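Local coordinates for designed helical repeat protein (Synthetic construct, PDB 5CWQ) that probably performs no natural task, being a computationally designed helical repeat protein built to show that new repeat architectures can be made from scratch, at residues E5-S10 with C55-S60; A39-A44 with A96-A101; R45-L50 with V104-E109; I100-L105 with I157-L162. All blocks are in the same frame, centred on the assembly; numbering follows the deposited sequence.

Contact 1 (E5-S10 with C55-S60)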
loop_
_atom_site.group_PDB
_atom_site.type_symbol
_atom_site.label_atom_id
_atom_site.label_comp_id
_atom_site.label_asym_id
_atom_site.label_seq_id
_atom_site.Cartn_x
_atom_site.Cartn_y
_atom_site.Cartn_z
ATOM N N GLU A 5 20.388 -1.378 16.734
ATOM C CA GLU A 5 19.475 -0.325 16.304
ATOM C C GLU A 5 18.221 -0.943 15.698
ATOM O O GLU A 5 17.120 -0.416 15.850
ATOM C CB GLU A 5 20.147 0.602 15.290
ATOM C CG GLU A 5 21.312 1.395 15.851
ATOM C CD GLU A 5 21.839 2.425 14.873
ATOM O OE1 GLU A 5 21.444 2.380 13.688
ATOM O OE2 GLU A 5 22.645 3.282 15.291
ATOM N N LEU A 6 18.401 -2.066 15.008
ATOM C CA LEU A 6 17.289 -2.771 14.384
ATOM C C LEU A 6 16.422 -3.456 15.433
ATOM O O LEU A 6 15.221 -3.632 15.234
ATOM C CB LEU A 6 17.807 -3.797 13.376
ATOM C CG LEU A 6 18.551 -3.221 12.168
ATOM C CD1 LEU A 6 19.121 -4.342 11.311
ATOM C CD2 LEU A 6 17.640 -2.326 11.338
ATOM N N GLU A 7 17.032 -3.844 16.549
ATOM C CA GLU A 7 16.286 -4.410 17.665
ATOM C C GLU A 7 15.289 -3.390 18.201
ATOM O O GLU A 7 14.140 -3.725 18.492
ATOM C CB GLU A 7 17.233 -4.859 18.778
ATOM C CG GLU A 7 17.851 -6.229 18.552
ATOM C CD GLU A 7 16.829 -7.350 18.602
ATOM O OE1 GLU A 7 15.687 -7.103 19.046
ATOM O OE2 GLU A 7 17.167 -8.481 18.195
ATOM N N ARG A 8 15.736 -2.145 18.324
ATOM C CA ARG A 8 14.878 -1.065 18.793
ATOM C C ARG A 8 13.708 -0.859 17.836
ATOM O O ARG A 8 12.570 -0.667 18.262
ATOM C CB ARG A 8 15.674 0.234 18.932
ATOM C CG ARG A 8 14.970 1.307 19.748
ATOM C CD ARG A 8 15.490 2.696 19.415
ATOM N NE ARG A 8 15.128 3.099 18.058
ATOM C CZ ARG A 8 13.937 3.576 17.708
ATOM N NH1 ARG A 8 12.974 3.711 18.611
ATOM N NH2 ARG A 8 13.705 3.916 16.447
ATOM N N GLU A 9 13.999 -0.905 16.540
ATOM C CA GLU A 9 12.977 -0.720 15.517
ATOM C C GLU A 9 12.079 -1.949 15.410
ATOM O O GLU A 9 10.876 -1.831 15.184
ATOM C CB GLU A 9 13.626 -0.426 14.163
ATOM C CG GLU A 9 14.464 0.841 14.143
ATOM C CD GLU A 9 15.172 1.049 12.818
ATOM O OE1 GLU A 9 14.813 0.365 11.836
ATOM O OE2 GLU A 9 16.091 1.894 12.759
ATOM N N SER A 10 12.675 -3.127 15.572
ATOM C CA SER A 10 11.938 -4.383 15.483
ATOM C C SER A 10 10.959 -4.537 16.642
ATOM O O SER A 10 9.797 -4.892 16.441
ATOM C CB SER A 10 12.907 -5.566 15.459
ATOM O OG SER A 10 12.211 -6.793 15.339
ATOM N N CYS A 55 14.727 -7.810 5.918
ATOM C CA CYS A 55 15.523 -7.579 4.716
ATOM C C CYS A 55 16.942 -7.121 5.049
ATOM O O CYS A 55 17.902 -7.546 4.412
ATOM C CB CYS A 55 14.851 -6.533 3.818
ATOM S SG CYS A 55 13.340 -7.088 2.992
ATOM N N GLU A 56 17.070 -6.250 6.044
ATOM C CA GLU A 56 18.371 -5.698 6.404
ATOM C C GLU A 56 19.218 -6.723 7.154
ATOM O O GLU A 56 20.447 -6.702 7.073
ATOM C CB GLU A 56 18.202 -4.435 7.252
ATOM C CG GLU A 56 19.519 -3.745 7.593
ATOM C CD GLU A 56 19.332 -2.365 8.200
ATOM O OE1 GLU A 56 18.330 -1.694 7.874
ATOM O OE2 GLU A 56 20.190 -1.950 9.007
ATOM N N ARG A 57 18.556 -7.618 7.879
ATOM C CA ARG A 57 19.244 -8.664 8.631
ATOM C C ARG A 57 19.552 -9.877 7.759
ATOM O O ARG A 57 20.452 -10.657 8.063
ATOM C CB ARG A 57 18.407 -9.097 9.833
ATOM C CG ARG A 57 18.327 -8.062 10.940
ATOM C CD ARG A 57 17.426 -8.534 12.071
ATOM N NE ARG A 57 17.514 -7.671 13.245
ATOM C CZ ARG A 57 16.732 -7.779 14.316
ATOM N NH1 ARG A 57 15.792 -8.714 14.366
ATOM N NH2 ARG A 57 16.888 -6.948 15.337
ATOM N N GLY A 58 18.799 -10.033 6.675
ATOM C CA GLY A 58 18.942 -11.195 5.818
ATOM C C GLY A 58 18.404 -12.443 6.490
ATOM O O GLY A 58 18.817 -13.559 6.174
ATOM N N ASN A 59 17.482 -12.248 7.427
ATOM C CA ASN A 59 16.866 -13.353 8.151
ATOM C C ASN A 59 15.585 -13.817 7.462
ATOM O O ASN A 59 14.556 -13.143 7.522
ATOM C CB ASN A 59 16.570 -12.935 9.591
ATOM C CG ASN A 59 16.230 -14.111 10.485
ATOM O OD1 ASN A 59 15.642 -15.098 10.044
ATOM N ND2 ASN A 59 16.604 -14.010 11.754
ATOM N N SER A 60 15.655 -14.977 6.818
ATOM C CA SER A 60 14.521 -15.510 6.071
ATOM C C SER A 60 13.375 -15.908 6.996
ATOM O O SER A 60 12.209 -15.860 6.605
ATOM C CB SER A 60 14.954 -16.715 5.236
ATOM O OG SER A 60 15.418 -17.767 6.065
HETATM O O HOH W 1 14.713 -9.026 17.222
#
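Arg57 reaches from the last turn of helix 33-57 to the first turns of helix 5-30, and most of the contact surface belongs to it and to Leu6. Its chain runs fully extended from CG to NE, so the methylene portion passes beside the leucine, with Arg57 CG 3.8 Å from Leu6 CD1. An arginine suits this surface position because its greasy stem can pack on a leucine while its charged end continues toward water and acids. That end meets Glu7, whose CB leads away from helix 33-57 but whose chain bends at chi2 (-67°) and brings the carboxylate back. Glu7 OE2 forms a salt bridge with Arg57 NH2 at 3.3 Å, a one-nitrogen pairing with the two planes tilted 43° apart. A water reinforces it: lying in the guanidinium plane at its edge, it accepts from Arg57 NH1 at 3.1 Å and donates weakly to Glu7 OE2 at 2.7 Å. Arg57 NH1 has a stronger partner in Glu62, at the start of helix 60-86, which helps hold the guanidinium in place. Glu56 also meets Leu6, with Glu56 OE2 3.5 Å from Leu6 CD2, so Leu6 CD1 touches both the carboxylate and the arginine stem, while CD2 meets the carboxylate. Just beyond, Gly58 takes positive phi (72°), a conformation glycine adopts easily, and Asn59 caps the next helix through OD1. Pairing the start of one helix with the end of the next, with a leucine and an arginine stem packed together and a salt bridge beside them, is characteristic of the antiparallel helical hairpin in all-helical repeat proteins.

Contact 2 (A39-A44 with A96-A101)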
loop_
_atom_site.group_PDB
_atom_site.type_symbol
_atom_site.label_atom_id
_atom_site.label_comp_id
_atom_site.label_asym_id
_atom_site.label_seq_id
_atom_site.Cartn_x
_atom_site.Cartn_y
_atom_site.Cartn_z
ATOM N N ALA A 39 -7.083 1.007 12.003
ATOM C CA ALA A 39 -6.211 0.177 12.822
ATOM C C ALA A 39 -5.452 -0.825 11.955
ATOM O O ALA A 39 -4.286 -1.123 12.213
ATOM C CB ALA A 39 -7.020 -0.547 13.889
ATOM N N LEU A 40 -6.115 -1.335 10.921
ATOM C CA LEU A 40 -5.501 -2.306 10.021
ATOM C C LEU A 40 -4.418 -1.651 9.168
ATOM O O LEU A 40 -3.435 -2.296 8.804
ATOM C CB LEU A 40 -6.564 -2.958 9.128
ATOM C CG LEU A 40 -7.536 -3.908 9.836
ATOM C CD1 LEU A 40 -8.628 -4.374 8.884
ATOM C CD2 LEU A 40 -6.810 -5.107 10.436
ATOM N N ILE A 41 -4.597 -0.371 8.852
ATOM C CA ILE A 41 -3.556 0.395 8.170
ATOM C C ILE A 41 -2.324 0.484 9.062
ATOM O O ILE A 41 -1.193 0.379 8.587
ATOM C CB ILE A 41 -4.034 1.818 7.800
ATOM C CG1 ILE A 41 -5.128 1.744 6.734
ATOM C CG2 ILE A 41 -2.867 2.673 7.285
ATOM C CD1 ILE A 41 -5.826 3.063 6.478
ATOM N N GLU A 42 -2.549 0.686 10.354
ATOM C CA GLU A 42 -1.455 0.780 11.314
ATOM C C GLU A 42 -0.745 -0.563 11.453
ATOM O O GLU A 42 0.480 -0.614 11.553
ATOM C CB GLU A 42 -1.973 1.256 12.674
ATOM C CG GLU A 42 -2.538 2.668 12.645
ATOM C CD GLU A 42 -3.295 3.026 13.909
ATOM O OE1 GLU A 42 -4.100 3.981 13.868
ATOM O OE2 GLU A 42 -3.085 2.355 14.942
ATOM N N GLU A 43 -1.517 -1.646 11.457
ATOM C CA GLU A 43 -0.940 -2.984 11.482
ATOM C C GLU A 43 -0.046 -3.196 10.268
ATOM O O GLU A 43 1.081 -3.676 10.393
ATOM C CB GLU A 43 -2.034 -4.052 11.518
ATOM C CG GLU A 43 -2.789 -4.123 12.832
ATOM C CD GLU A 43 -3.778 -5.271 12.878
ATOM O OE1 GLU A 43 -3.532 -6.294 12.207
ATOM O OE2 GLU A 43 -4.802 -5.149 13.584
ATOM N N ALA A 44 -0.553 -2.823 9.098
ATOM C CA ALA A 44 0.183 -2.970 7.849
ATOM C C ALA A 44 1.486 -2.169 7.868
ATOM O O ALA A 44 2.510 -2.628 7.361
ATOM C CB ALA A 44 -0.689 -2.542 6.675
ATOM N N ALA A 96 -9.756 0.509 3.782
ATOM C CA ALA A 96 -9.468 -0.921 3.766
ATOM C C ALA A 96 -8.520 -1.265 2.624
ATOM O O ALA A 96 -7.622 -2.093 2.779
ATOM C CB ALA A 96 -10.756 -1.724 3.647
ATOM N N LEU A 97 -8.720 -0.622 1.479
ATOM C CA LEU A 97 -7.882 -0.867 0.311
ATOM C C LEU A 97 -6.454 -0.382 0.545
ATOM O O LEU A 97 -5.501 -0.978 0.038
ATOM C CB LEU A 97 -8.475 -0.190 -0.924
ATOM C CG LEU A 97 -9.786 -0.786 -1.446
ATOM C CD1 LEU A 97 -10.352 0.065 -2.571
ATOM C CD2 LEU A 97 -9.601 -2.222 -1.914
ATOM N N ILE A 98 -6.306 0.694 1.312
ATOM C CA ILE A 98 -4.983 1.177 1.685
ATOM C C ILE A 98 -4.285 0.121 2.537
ATOM O O ILE A 98 -3.107 -0.168 2.334
ATOM C CB ILE A 98 -5.052 2.526 2.450
ATOM C CG1 ILE A 98 -5.531 3.639 1.514
ATOM C CG2 ILE A 98 -3.686 2.902 3.046
ATOM C CD1 ILE A 98 -5.907 4.933 2.229
ATOM N N ALA A 99 -5.016 -0.462 3.485
ATOM C CA ALA A 99 -4.453 -1.504 4.341
ATOM C C ALA A 99 -4.048 -2.714 3.505
ATOM O O ALA A 99 -2.979 -3.294 3.709
ATOM C CB ALA A 99 -5.448 -1.911 5.416
ATOM N N ILE A 100 -4.910 -3.080 2.563
ATOM C CA ILE A 100 -4.646 -4.190 1.653
ATOM C C ILE A 100 -3.385 -3.924 0.836
ATOM O O ILE A 100 -2.486 -4.762 0.780
ATOM C CB ILE A 100 -5.855 -4.432 0.709
ATOM C CG1 ILE A 100 -6.995 -5.099 1.484
ATOM C CG2 ILE A 100 -5.471 -5.303 -0.490
ATOM C CD1 ILE A 100 -8.321 -5.163 0.730
ATOM N N ALA A 101 -3.320 -2.748 0.218
ATOM C CA ALA A 101 -2.209 -2.404 -0.661
ATOM C C ALA A 101 -0.885 -2.373 0.098
ATOM O O ALA A 101 0.146 -2.816 -0.414
ATOM C CB ALA A 101 -2.470 -1.061 -1.336
#
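Ala99 points its methyl toward helix 33-57, where Leu40 and Ile41 receive it. The methyl lies against the backbone where Leu40 passes into Ile41: Ala99 CB is 3.9 Å from Ile41 N, and it meets Leu40 CB at 4.0 Å. Only a small residue could bring the chains this near, the alpha carbons of Ile41 and Ala99 being 4.4 Å apart. Ile41 leaves its helix at a slant to the interface. With CG1 set beside its own backbone N (chi1 -67°), the longer branch leans over the alanine, and Ile41 CG1 rests 3.9 Å from Ala99 CB. The branch then extends, bringing Ile41 CD1 to 4.0 Å from Ile98 CG2. Although its torsions are nearly the same, Ile98 stands on the opposite helix and presents CG2 to the other isoleucine while CG1 is directed elsewhere; the two side chains meet at an oblique angle rather than lying side by side. Beta-branched residues suit this seam because their restricted rotation probably helps keep the fit in one shape. A turn further on, Ala44 completes the contact by setting CB 3.8 Å from Ala99 O, methyl against carbonyl. Leu40 also touches Glu76 of helix 60-86, and Ile98 continues to Leu159 of helix 147-171. All the touching residues are buried. Here two helices run in the same direction, their local axes 8.3 Å apart and inclined by 14°, a close alanine-mediated seam between parallel neighbours within the stacked layers of a helical repeat fold.

Contact 3 (R45-L50 with V104-E109)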
loop_
_atom_site.group_PDB
_atom_site.type_symbol
_atom_site.label_atom_id
_atom_site.label_comp_id
_atom_site.label_asym_id
_atom_site.label_seq_id
_atom_site.Cartn_x
_atom_site.Cartn_y
_atom_site.Cartn_z
ATOM N N ARG A 45 1.441 -0.974 8.452
ATOM C CA ARG A 45 2.635 -0.145 8.609
ATOM C C ARG A 45 3.679 -0.855 9.459
ATOM O O ARG A 45 4.864 -0.872 9.125
ATOM C CB ARG A 45 2.282 1.199 9.250
ATOM C CG ARG A 45 1.632 2.193 8.307
ATOM C CD ARG A 45 1.009 3.349 9.072
ATOM N NE ARG A 45 0.474 4.375 8.181
ATOM C CZ ARG A 45 -0.368 5.333 8.558
ATOM N NH1 ARG A 45 -0.789 5.400 9.815
ATOM N NH2 ARG A 45 -0.799 6.222 7.673
ATOM N N ALA A 46 3.224 -1.433 10.565
ATOM C CA ALA A 46 4.101 -2.152 11.479
ATOM C C ALA A 46 4.697 -3.380 10.799
ATOM O O ALA A 46 5.880 -3.676 10.962
ATOM C CB ALA A 46 3.337 -2.558 12.733
ATOM N N VAL A 47 3.871 -4.090 10.036
ATOM C CA VAL A 47 4.316 -5.291 9.338
ATOM C C VAL A 47 5.339 -4.941 8.259
ATOM O O VAL A 47 6.296 -5.685 8.044
ATOM C CB VAL A 47 3.121 -6.051 8.711
ATOM C CG1 VAL A 47 3.596 -7.155 7.776
ATOM C CG2 VAL A 47 2.248 -6.646 9.807
ATOM N N GLN A 48 5.140 -3.811 7.585
ATOM C CA GLN A 48 6.108 -3.351 6.596
ATOM C C GLN A 48 7.454 -3.097 7.264
ATOM O O GLN A 48 8.507 -3.388 6.696
ATOM C CB GLN A 48 5.628 -2.080 5.896
ATOM C CG GLN A 48 6.579 -1.607 4.798
ATOM C CD GLN A 48 6.299 -0.196 4.324
ATOM O OE1 GLN A 48 5.712 0.614 5.042
ATOM N NE2 GLN A 48 6.724 0.107 3.103
ATOM N N GLU A 49 7.411 -2.550 8.474
ATOM C CA GLU A 49 8.627 -2.259 9.220
ATOM C C GLU A 49 9.360 -3.553 9.568
ATOM O O GLU A 49 10.579 -3.637 9.436
ATOM C CB GLU A 49 8.302 -1.468 10.488
ATOM C CG GLU A 49 9.511 -0.815 11.135
ATOM C CD GLU A 49 9.145 0.027 12.345
ATOM O OE1 GLU A 49 7.937 0.257 12.571
ATOM O OE2 GLU A 49 10.067 0.459 13.071
ATOM N N LEU A 50 8.611 -4.563 10.002
ATOM C CA LEU A 50 9.187 -5.865 10.327
ATOM C C LEU A 50 9.845 -6.500 9.105
ATOM O O LEU A 50 10.912 -7.107 9.208
ATOM C CB LEU A 50 8.113 -6.802 10.885
ATOM C CG LEU A 50 7.537 -6.439 12.255
ATOM C CD1 LEU A 50 6.284 -7.259 12.539
ATOM C CD2 LEU A 50 8.570 -6.646 13.351
ATOM N N VAL A 104 0.192 -5.891 0.790
ATOM C CA VAL A 104 0.724 -6.474 -0.440
ATOM C C VAL A 104 2.149 -5.993 -0.687
ATOM O O VAL A 104 2.998 -6.758 -1.144
ATOM C CB VAL A 104 -0.158 -6.123 -1.669
ATOM C CG1 VAL A 104 0.536 -6.496 -2.975
ATOM C CG2 VAL A 104 -1.502 -6.824 -1.582
ATOM N N LEU A 105 2.407 -4.723 -0.392
ATOM C CA LEU A 105 3.739 -4.165 -0.566
ATOM C C LEU A 105 4.714 -4.888 0.357
ATOM O O LEU A 105 5.843 -5.193 -0.029
ATOM C CB LEU A 105 3.743 -2.662 -0.286
ATOM C CG LEU A 105 5.096 -1.955 -0.425
ATOM C CD1 LEU A 105 5.636 -2.072 -1.843
ATOM C CD2 LEU A 105 4.975 -0.496 -0.029
ATOM N N ALA A 106 4.264 -5.166 1.576
ATOM C CA ALA A 106 5.070 -5.910 2.532
ATOM C C ALA A 106 5.355 -7.312 1.999
ATOM O O ALA A 106 6.477 -7.804 2.110
ATOM C CB ALA A 106 4.370 -5.980 3.882
ATOM N N LEU A 107 4.343 -7.945 1.406
ATOM C CA LEU A 107 4.513 -9.273 0.824
ATOM C C LEU A 107 5.525 -9.246 -0.318
ATOM O O LEU A 107 6.309 -10.179 -0.486
ATOM C CB LEU A 107 3.176 -9.823 0.317
ATOM C CG LEU A 107 2.134 -10.203 1.372
ATOM C CD1 LEU A 107 0.807 -10.527 0.705
ATOM C CD2 LEU A 107 2.606 -11.378 2.210
ATOM N N ALA A 108 5.498 -8.177 -1.105
ATOM C CA ALA A 108 6.425 -8.020 -2.217
ATOM C C ALA A 108 7.860 -7.882 -1.712
ATOM O O ALA A 108 8.771 -8.532 -2.225
ATOM C CB ALA A 108 6.039 -6.814 -3.056
ATOM N N GLU A 109 8.046 -7.035 -0.702
ATOM C CA GLU A 109 9.354 -6.817 -0.093
ATOM C C GLU A 109 9.954 -8.119 0.430
ATOM O O GLU A 109 11.131 -8.403 0.205
ATOM C CB GLU A 109 9.245 -5.796 1.048
ATOM C CG GLU A 109 8.906 -4.374 0.588
ATOM C CD GLU A 109 8.421 -3.473 1.715
ATOM O OE1 GLU A 109 7.967 -3.995 2.755
ATOM O OE2 GLU A 109 8.490 -2.235 1.557
#
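Gln48 and Ala106 have the nearest alpha carbons, 4.9 Å apart, across two nearly parallel helical segments whose axes run 9.0 Å apart at 8° to one another. Ala106 aims its methyl at the opposing helix, where Ala106 CB lies 4.1 Å from Val47 CG1 and about as far from Gln48 CA. A methyl fits where a backbone comes so near, and valine sets one compact branch against it. The polar half is carried by Gln48. With CG anti to the backbone N (chi1 -177°) and the chain stretched out beyond it, the carboxamide is carried across toward helix 90-114. There Gln48 NE2 gives a hydrogen bond to Glu109 OE2 that is long and weak at 3.3 Å, though almost straight. Amide and carboxylate are nearly coplanar, and the glutamine stem passes across the same acid at a slant, Gln48 CG standing 3.4 Å from Glu109 OE1. The amide nitrogen Gln48 NE2 also rests on a leucine methyl, Leu105 CD2, at 3.6 Å. Glutamine suits this border well, joining a flexible aliphatic stem to a neutral donor for a buried acid. Glu109 OE2 has a further weak, long ion pair with Arg52, which may help to offset its charge. Part apolar and part polar, the seam is of the kind that joins parallel neighbouring helices in stacked all-alpha repeat proteins.

Contact 4 (I100-L105 with I157-L162)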
loop_
_atom_site.group_PDB
_atom_site.type_symbol
_atom_site.label_atom_id
_atom_site.label_comp_id
_atom_site.label_asym_id
_atom_site.label_seq_id
_atom_site.Cartn_x
_atom_site.Cartn_y
_atom_site.Cartn_z
ATOM N N ILE A 100 -4.910 -3.080 2.563
ATOM C CA ILE A 100 -4.646 -4.190 1.653
ATOM C C ILE A 100 -3.385 -3.924 0.836
ATOM O O ILE A 100 -2.486 -4.762 0.780
ATOM C CB ILE A 100 -5.855 -4.432 0.709
ATOM C CG1 ILE A 100 -6.995 -5.099 1.484
ATOM C CG2 ILE A 100 -5.471 -5.303 -0.490
ATOM C CD1 ILE A 100 -8.321 -5.163 0.730
ATOM N N ALA A 101 -3.320 -2.748 0.218
ATOM C CA ALA A 101 -2.209 -2.404 -0.661
ATOM C C ALA A 101 -0.885 -2.373 0.098
ATOM O O ALA A 101 0.146 -2.816 -0.414
ATOM C CB ALA A 101 -2.470 -1.061 -1.336
ATOM N N LEU A 102 -0.913 -1.851 1.319
ATOM C CA LEU A 102 0.295 -1.768 2.131
ATOM C C LEU A 102 0.751 -3.162 2.560
ATOM O O LEU A 102 1.948 -3.435 2.643
ATOM C CB LEU A 102 0.061 -0.879 3.354
ATOM C CG LEU A 102 1.277 -0.587 4.244
ATOM C CD1 LEU A 102 2.465 -0.077 3.438
ATOM C CD2 LEU A 102 0.911 0.422 5.322
ATOM N N ALA A 103 -0.209 -4.043 2.826
ATOM C CA ALA A 103 0.099 -5.426 3.173
ATOM C C ALA A 103 0.723 -6.150 1.983
ATOM O O ALA A 103 1.661 -6.931 2.147
ATOM C CB ALA A 103 -1.153 -6.149 3.635
ATOM N N VAL A 104 0.192 -5.891 0.790
ATOM C CA VAL A 104 0.724 -6.474 -0.440
ATOM C C VAL A 104 2.149 -5.993 -0.687
ATOM O O VAL A 104 2.998 -6.758 -1.144
ATOM C CB VAL A 104 -0.158 -6.123 -1.669
ATOM C CG1 VAL A 104 0.536 -6.496 -2.975
ATOM C CG2 VAL A 104 -1.502 -6.824 -1.582
ATOM N N LEU A 105 2.407 -4.723 -0.392
ATOM C CA LEU A 105 3.739 -4.165 -0.566
ATOM C C LEU A 105 4.714 -4.888 0.357
ATOM O O LEU A 105 5.843 -5.193 -0.029
ATOM C CB LEU A 105 3.743 -2.662 -0.286
ATOM C CG LEU A 105 5.096 -1.955 -0.425
ATOM C CD1 LEU A 105 5.636 -2.072 -1.843
ATOM C CD2 LEU A 105 4.975 -0.496 -0.029
ATOM N N ILE A 157 -3.902 3.164 -4.697
ATOM C CA ILE A 157 -3.371 2.942 -6.037
ATOM C C ILE A 157 -1.852 3.066 -6.051
ATOM O O ILE A 157 -1.162 2.205 -6.594
ATOM C CB ILE A 157 -3.989 3.935 -7.047
ATOM C CG1 ILE A 157 -5.453 3.568 -7.297
ATOM C CG2 ILE A 157 -3.227 3.929 -8.375
ATOM C CD1 ILE A 157 -6.246 4.625 -8.039
ATOM N N ALA A 158 -1.335 4.137 -5.455
ATOM C CA ALA A 158 0.103 4.389 -5.443
ATOM C C ALA A 158 0.855 3.273 -4.716
ATOM O O ALA A 158 1.918 2.840 -5.162
ATOM C CB ALA A 158 0.401 5.743 -4.799
ATOM N N LEU A 159 0.301 2.804 -3.602
ATOM C CA LEU A 159 0.907 1.697 -2.867
ATOM C C LEU A 159 0.951 0.443 -3.736
ATOM O O LEU A 159 1.945 -0.287 -3.743
ATOM C CB LEU A 159 0.137 1.414 -1.576
ATOM C CG LEU A 159 0.279 2.454 -0.464
ATOM C CD1 LEU A 159 -0.759 2.202 0.617
ATOM C CD2 LEU A 159 1.687 2.434 0.123
ATOM N N ALA A 160 -0.130 0.204 -4.471
ATOM C CA ALA A 160 -0.215 -0.954 -5.354
ATOM C C ALA A 160 0.831 -0.870 -6.463
ATOM O O ALA A 160 1.475 -1.863 -6.798
ATOM C CB ALA A 160 -1.613 -1.064 -5.947
ATOM N N VAL A 161 1.000 0.321 -7.028
ATOM C CA VAL A 161 1.979 0.529 -8.088
ATOM C C VAL A 161 3.391 0.394 -7.520
ATOM O O VAL A 161 4.303 -0.061 -8.206
ATOM C CB VAL A 161 1.797 1.908 -8.756
ATOM C CG1 VAL A 161 2.930 2.201 -9.731
ATOM C CG2 VAL A 161 0.464 1.957 -9.480
ATOM N N LEU A 162 3.558 0.786 -6.260
ATOM C CA LEU A 162 4.826 0.603 -5.564
ATOM C C LEU A 162 5.154 -0.880 -5.464
ATOM O O LEU A 162 6.296 -1.292 -5.662
ATOM C CB LEU A 162 4.770 1.217 -4.163
ATOM C CG LEU A 162 5.717 2.379 -3.863
ATOM C CD1 LEU A 162 5.508 2.866 -2.438
ATOM C CD2 LEU A 162 7.169 1.984 -4.076
#
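Leu159 lies against Ala101 from its very first side-chain atom. Leu159 CB comes within 3.6 Å of Ala101 CB, a close methyl-to-methylene approach that alanine makes possible where two local axes pass 8.3 Å apart. At CG, set beside the leucine's own backbone N (chi1 -71°), the chain divides and the two methyls take separate neighbours. One turns back along helix 90-114: Leu159 CD1 lies close to the carbonyl oxygen of Ile98 and sits 4.2 Å from Leu102 CB. CD2 heads the other way, toward the next turn, where Leu159 CD2 approaches Leu105 CD2 more loosely at 4.4 Å. One forked leucine therefore spans about two turns of the opposite helix, which its branch at CG allows. Leu105 answers from its own side: its CD1 reaches the backbone of Leu162, with Leu105 CD1 3.8 Å from Leu162 C, and the two leucines pass at an oblique angle. Every touching residue is buried, and the seam is wholly hydrocarbon in its side chains. The segments run the same way, inclined by 15°, close to the centre of the molecule. Leu102 continues to helix 33-57 through Ala44 and Gln48, while Leu159 and Leu162 go on to Leu216 of helix 204-230. Helix 117-144, which connects the two helices in sequence, packs against both through Ile100 and Ile157. The pair thus lies between helix 33-57 and helix 204-230.

From the N terminus, helix 5-30 leads into helix 33-57, and contact 1 closes that first loop where the hairpin's ends meet. Before it closes, contacts 2 and 3 have already opened on helix 33-57; both end on helix 90-114, so each crosses contact 1, and they cross one another as adjoining seams along one helix pair. Contact 1 touches contact 3 directly, as where Ser10 packs on Leu50, but closes before contact 4 opens. Contact 4 starts on 100-105, sharing residues with contacts 2 and 3, and carries the stack to helix 147-171. The disulfide Cys55-Cys113, which starts inside contact 1, ties helices 33-57 and 90-114 covalently; Cys112-Cys170 likewise joins 90-114 and 147-171.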